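Local coordinates for transcriptional regulator (Corynebacterium diphtheriae, PDB 3LMM), which is of unknown biochemical function but, with its Schlafen AlbA_2 and helix-turn-helix-type family regions, probably acts as a transcriptional regulator, at residues R112-V120 with A131-E142. Residues are numbered along the deposited sequence; the frame is centred on the assembly and turned at random.
Sequences RIDVAPDVV and AIYVAAAAEPIE
Asp118 and Tyr133 pair at the open end of an antiparallel beta hairpin, strands 118-123 and 128-134, in the Schlafen AlbA_2 region of the chain. Their backbones exchange two hydrogen bonds: Tyr133 N gives a nearly straight one (177°) to Asp118 O at 2.6 Å, whereas that from Asp118 N to Tyr133 O is bent to 136°. Val120 and Ala131 form the next hydrogen-bonded pair, linked in both directions. Between these pairs, Val119 and Ile132 face each other without hydrogen bonds, and their side chains lie alongside, Val119 CB 3.8 Å from Ile132 CG1. Ile132 is forked over two neighbours: CG1 sits beside its own backbone N (chi1 -60°) and meets Val119, while CG2, anti to that N, rests 3.7 Å from Pro117 CB. The other face of the hairpin carries Val120 CG2, which touches Ala131 CB and comes to the edge of the Tyr133 ring, 4.0 Å from CE2.

Beyond Val134 the two segments separate and meet again where Ile141 crosses Ile113 at about a right angle and also takes Val115 CG1 against its CG2. Helix 62-77 lies behind this second patch, with Ala73 against Ile113 and Asn77 OD1 accepting a hydrogen bond from Ile141 N. The far edge of strand 128-134 is hydrogen-bonded to strand 82-86 (Ile132 with Leu84), leaving strand 118-123 outermost in this chain's sheet. Salt bridges tie Asp118 to Arg12 and Glu142 to Arg161 and Arg364, the last on helix 357-365, which the loop after strand 128-134 thereby joins to the AlbA_2 region, Ala138, Glu139 and Pro140 also touching it. At the Ile113 crossing, Ile141 CG2 lies 3.5 Å from Ile113 CG1.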
ATOM      1  N   ARG A 112      -6.026   6.849   1.609  1.00 21.92           N
ATOM      2  CA  ARG A 112      -6.203   6.225   2.904  1.00 25.04           C
ATOM      3  C   ARG A 112      -6.841   4.848   2.901  1.00 23.91           C
ATOM      4  O   ARG A 112      -6.759   4.121   3.882  1.00 33.66           O
ATOM      5  CB  ARG A 112      -6.960   7.179   3.865  1.00 28.90           C
ATOM      6  CG  ARG A 112      -8.370   7.622   3.443  1.00 23.74           C
ATOM      7  CD  ARG A 112      -8.414   9.081   2.937  1.00 32.83           C
ATOM      8  NE  ARG A 112      -8.542  10.117   3.978  1.00 25.30           N
ATOM      9  CZ  ARG A 112      -8.392  11.430   3.756  1.00 28.81           C
ATOM     10  NH1 ARG A 112      -8.523  12.300   4.749  1.00 11.06           N
ATOM     11  NH2 ARG A 112      -8.093  11.886   2.539  1.00 14.42           N
ATOM     12  N   ILE A 113      -7.438   4.455   1.792  1.00 27.79           N
ATOM     13  CA  ILE A 113      -8.108   3.166   1.770  1.00 29.87           C
ATOM     14  C   ILE A 113      -7.481   2.190   0.757  1.00 33.46           C
ATOM     15  O   ILE A 113      -7.679   0.973   0.841  1.00 25.59           O
ATOM     16  CB  ILE A 113      -9.589   3.413   1.465  1.00 31.42           C
ATOM     17  CG1 ILE A 113     -10.426   2.209   1.836  1.00 37.49           C
ATOM     18  CG2 ILE A 113      -9.769   3.754  -0.007  1.00 36.49           C
ATOM     19  CD1 ILE A 113     -11.850   2.297   1.275  1.00 49.13           C
ATOM     20  N   ASP A 114      -6.711   2.740  -0.180  1.00 33.35           N
ATOM     21  CA  ASP A 114      -6.017   1.970  -1.211  1.00 30.08           C
ATOM     22  C   ASP A 114      -6.885   1.626  -2.418  1.00 31.42           C
ATOM     23  O   ASP A 114      -6.555   0.729  -3.201  1.00 33.78           O
ATOM     24  CB  ASP A 114      -5.441   0.680  -0.636  1.00 41.33           C
ATOM     25  CG  ASP A 114      -3.936   0.632  -0.740  1.00 56.30           C
ATOM     26  OD1 ASP A 114      -3.337  -0.436  -0.470  1.00 69.91           O
ATOM     27  OD2 ASP A 114      -3.347   1.682  -1.084  1.00 56.87           O
ATOM     28  N   VAL A 115      -7.994   2.340  -2.579  1.00 23.48           N
ATOM     29  CA  VAL A 115      -8.886   2.105  -3.702  1.00 17.91           C
ATOM     30  C   VAL A 115      -9.428   3.424  -4.223  1.00 21.02           C
ATOM     31  O   VAL A 115      -9.727   4.334  -3.454  1.00 22.67           O
ATOM     32  CB  VAL A 115     -10.053   1.180  -3.300  1.00 14.65           C
ATOM     33  CG1 VAL A 115     -10.056   0.966  -1.810  1.00  6.60           C
ATOM     34  CG2 VAL A 115     -11.387   1.764  -3.764  1.00  1.03           C
ATOM     35  N   ALA A 116      -9.551   3.515  -5.541  1.00 19.46           N
ATOM     36  CA  ALA A 116     -10.049   4.721  -6.181  1.00 21.70           C
ATOM     37  C   ALA A 116     -11.389   4.447  -6.866  1.00 29.27           C
ATOM     38  O   ALA A 116     -11.432   4.147  -8.060  1.00 39.47           O
ATOM     39  CB  ALA A 116      -9.034   5.212  -7.195  1.00 21.47           C
ATOM     40  N   PRO A 117     -12.504   4.569  -6.121  1.00 33.32           N
ATOM     41  CA  PRO A 117     -13.841   4.326  -6.673  1.00 34.25           C
ATOM     42  C   PRO A 117     -14.282   5.346  -7.712  1.00 31.11           C
ATOM     43  O   PRO A 117     -13.838   6.491  -7.697  1.00 26.66           O
ATOM     44  CB  PRO A 117     -14.726   4.344  -5.431  1.00 35.84           C
ATOM     45  CG  PRO A 117     -14.065   5.379  -4.585  1.00 19.06           C
ATOM     46  CD  PRO A 117     -12.596   5.027  -4.720  1.00 32.48           C
ATOM     47  N   ASP A 118     -15.153   4.915  -8.620  1.00 30.32           N
ATOM     48  CA  ASP A 118     -15.660   5.798  -9.657  1.00 30.75           C
ATOM     49  C   ASP A 118     -16.725   6.701  -9.058  1.00 31.93           C
ATOM     50  O   ASP A 118     -17.777   6.229  -8.638  1.00 36.15           O
ATOM     51  CB  ASP A 118     -16.253   4.987 -10.814  1.00 40.07           C
ATOM     52  CG  ASP A 118     -15.187   4.462 -11.769  1.00 51.97           C
ATOM     53  OD1 ASP A 118     -14.411   5.295 -12.285  1.00 62.32           O
ATOM     54  OD2 ASP A 118     -15.118   3.232 -12.012  1.00 55.34           O
ATOM     55  N   VAL A 119     -16.441   7.998  -9.009  1.00 27.39           N
ATOM     56  CA  VAL A 119     -17.385   8.967  -8.462  1.00 26.73           C
ATOM     57  C   VAL A 119     -17.812   9.934  -9.556  1.00 25.80           C
ATOM     58  O   VAL A 119     -16.963  10.489 -10.251  1.00 25.47           O
ATOM     59  CB  VAL A 119     -16.765   9.768  -7.281  1.00 21.76           C
ATOM     60  CG1 VAL A 119     -15.357  10.175  -7.626  1.00 28.71           C
ATOM     61  CG2 VAL A 119     -17.594  11.016  -7.001  1.00 20.25           C
ATOM     62  N   VAL A 120     -19.126  10.118  -9.708  1.00 23.65           N
ATOM     63  CA  VAL A 120     -19.671  11.027 -10.717  1.00 25.12           C
ATOM     64  C   VAL A 120     -20.675  11.986 -10.090  1.00 24.40           C
ATOM     65  O   VAL A 120     -21.470  11.600  -9.229  1.00 24.74           O
ATOM     66  CB  VAL A 120     -20.384  10.272 -11.876  1.00 22.41           C
ATOM     67  CG1 VAL A 120     -19.465   9.214 -12.450  1.00 23.93           C
ATOM     68  CG2 VAL A 120     -21.676   9.647 -11.390  1.00 28.51           C
ATOM     69  N   ALA A 131     -22.135  10.524  -6.951  1.00 17.05           N
ATOM     70  CA  ALA A 131     -22.510   9.133  -7.048  1.00 12.80           C
ATOM     71  C   ALA A 131     -21.193   8.385  -7.008  1.00 16.65           C
ATOM     72  O   ALA A 131     -20.359   8.560  -7.890  1.00 16.25           O
ATOM     73  CB  ALA A 131     -23.217   8.869  -8.354  1.00  7.98           C
ATOM     74  N   ILE A 132     -20.981   7.582  -5.976  1.00  9.89           N
ATOM     75  CA  ILE A 132     -19.746   6.831  -5.911  1.00 16.38           C
ATOM     76  C   ILE A 132     -20.010   5.354  -6.154  1.00 23.06           C
ATOM     77  O   ILE A 132     -20.781   4.717  -5.429  1.00 20.40           O
ATOM     78  CB  ILE A 132     -19.059   6.971  -4.565  1.00  8.82           C
ATOM     79  CG1 ILE A 132     -18.730   8.420  -4.295  1.00  1.00           C
ATOM     80  CG2 ILE A 132     -17.791   6.160  -4.581  1.00 11.22           C
ATOM     81  CD1 ILE A 132     -18.085   8.635  -2.970  1.00  1.00           C
ATOM     82  N   TYR A 133     -19.364   4.813  -7.180  1.00 20.17           N
ATOM     83  CA  TYR A 133     -19.536   3.416  -7.523  1.00 21.17           C
ATOM     84  C   TYR A 133     -18.312   2.636  -7.087  1.00 24.97           C
ATOM     85  O   TYR A 133     -17.209   2.815  -7.619  1.00 31.06           O
ATOM     86  CB  TYR A 133     -19.749   3.266  -9.031  1.00 15.90           C
ATOM     87  CG  TYR A 133     -21.008   3.931  -9.522  1.00 16.62           C
ATOM     88  CD1 TYR A 133     -22.260   3.413  -9.205  1.00 16.98           C
ATOM     89  CD2 TYR A 133     -20.952   5.121 -10.244  1.00 16.64           C
ATOM     90  CE1 TYR A 133     -23.432   4.070  -9.594  1.00 21.82           C
ATOM     91  CE2 TYR A 133     -22.116   5.790 -10.634  1.00 16.79           C
ATOM     92  CZ  TYR A 133     -23.352   5.264 -10.304  1.00 19.72           C
ATOM     93  OH  TYR A 133     -24.503   5.939 -10.665  1.00 12.28           O
ATOM     94  N   VAL A 134     -18.504   1.770  -6.103  1.00 15.25           N
ATOM     95  CA  VAL A 134     -17.404   0.972  -5.608  1.00 14.98           C
ATOM     96  C   VAL A 134     -17.613  -0.505  -5.949  1.00 14.17           C
ATOM     97  O   VAL A 134     -18.674  -1.069  -5.697  1.00 13.97           O
ATOM     98  CB  VAL A 134     -17.198   1.245  -4.074  1.00 14.33           C
ATOM     99  CG1 VAL A 134     -18.488   1.742  -3.461  1.00 12.24           C
ATOM    100  CG2 VAL A 134     -16.681   0.008  -3.359  1.00  3.23           C
ATOM    101  N   ALA A 135     -16.596  -1.103  -6.572  1.00 17.36           N
ATOM    102  CA  ALA A 135     -16.620  -2.506  -6.985  1.00 17.07           C
ATOM    103  C   ALA A 135     -16.106  -3.415  -5.880  1.00 20.53           C
ATOM    104  O   ALA A 135     -15.362  -2.973  -5.005  1.00 28.05           O
ATOM    105  CB  ALA A 135     -15.775  -2.688  -8.235  1.00 10.92           C
ATOM    106  N   ALA A 136     -16.506  -4.683  -5.925  1.00 21.34           N
ATOM    107  CA  ALA A 136     -16.080  -5.659  -4.929  1.00 14.38           C
ATOM    108  C   ALA A 136     -14.563  -5.809  -4.982  1.00 21.23           C
ATOM    109  O   ALA A 136     -13.982  -5.981  -6.057  1.00 17.06           O
ATOM    110  CB  ALA A 136     -16.743  -6.991  -5.199  1.00 14.13           C
ATOM    111  N   ALA A 137     -13.929  -5.740  -3.816  1.00 19.05           N
ATOM    112  CA  ALA A 137     -12.480  -5.848  -3.715  1.00 20.35           C
ATOM    113  C   ALA A 137     -12.028  -7.278  -3.898  1.00 18.10           C
ATOM    114  O   ALA A 137     -12.726  -8.203  -3.504  1.00 20.53           O
ATOM    115  CB  ALA A 137     -12.019  -5.339  -2.360  1.00 23.48           C
ATOM    116  N   ALA A 138     -10.856  -7.474  -4.488  1.00 18.22           N
ATOM    117  CA  ALA A 138     -10.375  -8.834  -4.684  1.00 21.38           C
ATOM    118  C   ALA A 138      -9.789  -9.382  -3.380  1.00 21.31           C
ATOM    119  O   ALA A 138      -9.461 -10.567  -3.282  1.00 15.19           O
ATOM    120  CB  ALA A 138      -9.343  -8.874  -5.807  1.00 17.99           C
ATOM    121  N   GLU A 139      -9.666  -8.507  -2.381  1.00 20.52           N
ATOM    122  CA  GLU A 139      -9.141  -8.872  -1.055  1.00 22.44           C
ATOM    123  C   GLU A 139      -9.676  -7.864  -0.053  1.00 19.68           C
ATOM    124  O   GLU A 139     -10.036  -6.750  -0.427  1.00 23.50           O
ATOM    125  CB  GLU A 139      -7.615  -8.835  -1.043  1.00 14.77           C
ATOM    126  CG  GLU A 139      -7.036  -7.511  -1.448  1.00 22.83           C
ATOM    127  CD  GLU A 139      -5.529  -7.542  -1.561  1.00 28.25           C
ATOM    128  OE1 GLU A 139      -4.854  -7.594  -0.512  1.00 23.88           O
ATOM    129  OE2 GLU A 139      -5.023  -7.520  -2.703  1.00 28.03           O
ATOM    130  N   PRO A 140      -9.741  -8.238   1.231  1.00 17.72           N
ATOM    131  CA  PRO A 140     -10.253  -7.304   2.236  1.00 14.23           C
ATOM    132  C   PRO A 140      -9.595  -5.932   2.228  1.00 10.18           C
ATOM    133  O   PRO A 140      -8.378  -5.802   2.096  1.00  3.73           O
ATOM    134  CB  PRO A 140     -10.052  -8.054   3.555  1.00  8.22           C
ATOM    135  CG  PRO A 140      -8.973  -9.044   3.244  1.00 22.54           C
ATOM    136  CD  PRO A 140      -9.314  -9.499   1.847  1.00 11.61           C
ATOM    137  N   ILE A 141     -10.427  -4.907   2.363  1.00 12.47           N
ATOM    138  CA  ILE A 141      -9.964  -3.524   2.375  1.00 16.81           C
ATOM    139  C   ILE A 141     -10.161  -2.975   3.781  1.00 21.26           C
ATOM    140  O   ILE A 141     -11.295  -2.750   4.203  1.00 20.74           O
ATOM    141  CB  ILE A 141     -10.779  -2.650   1.382  1.00 12.08           C
ATOM    142  CG1 ILE A 141     -10.779  -3.284  -0.022  1.00 12.61           C
ATOM    143  CG2 ILE A 141     -10.197  -1.260   1.331  1.00  4.61           C
ATOM    144  CD1 ILE A 141      -9.383  -3.694  -0.531  1.00 15.81           C
ATOM    145  N   GLU A 142      -9.065  -2.775   4.509  1.00 21.50           N
ATOM    146  CA  GLU A 142      -9.145  -2.241   5.866  1.00 28.79           C
ATOM    147  C   GLU A 142      -9.366  -0.736   5.819  1.00 28.99           C
ATOM    148  O   GLU A 142      -8.811  -0.059   4.957  1.00 33.88           O
ATOM    149  CB  GLU A 142      -7.865  -2.571   6.629  1.00 31.36           C
ATOM    150  CG  GLU A 142      -7.879  -3.980   7.195  1.00 54.80           C
ATOM    151  CD  GLU A 142      -6.497  -4.607   7.293  1.00 62.79           C
ATOM    152  OE1 GLU A 142      -6.389  -5.698   7.907  1.00 54.64           O
ATOM    153  OE2 GLU A 142      -5.530  -4.017   6.753  1.00 64.84           O
TER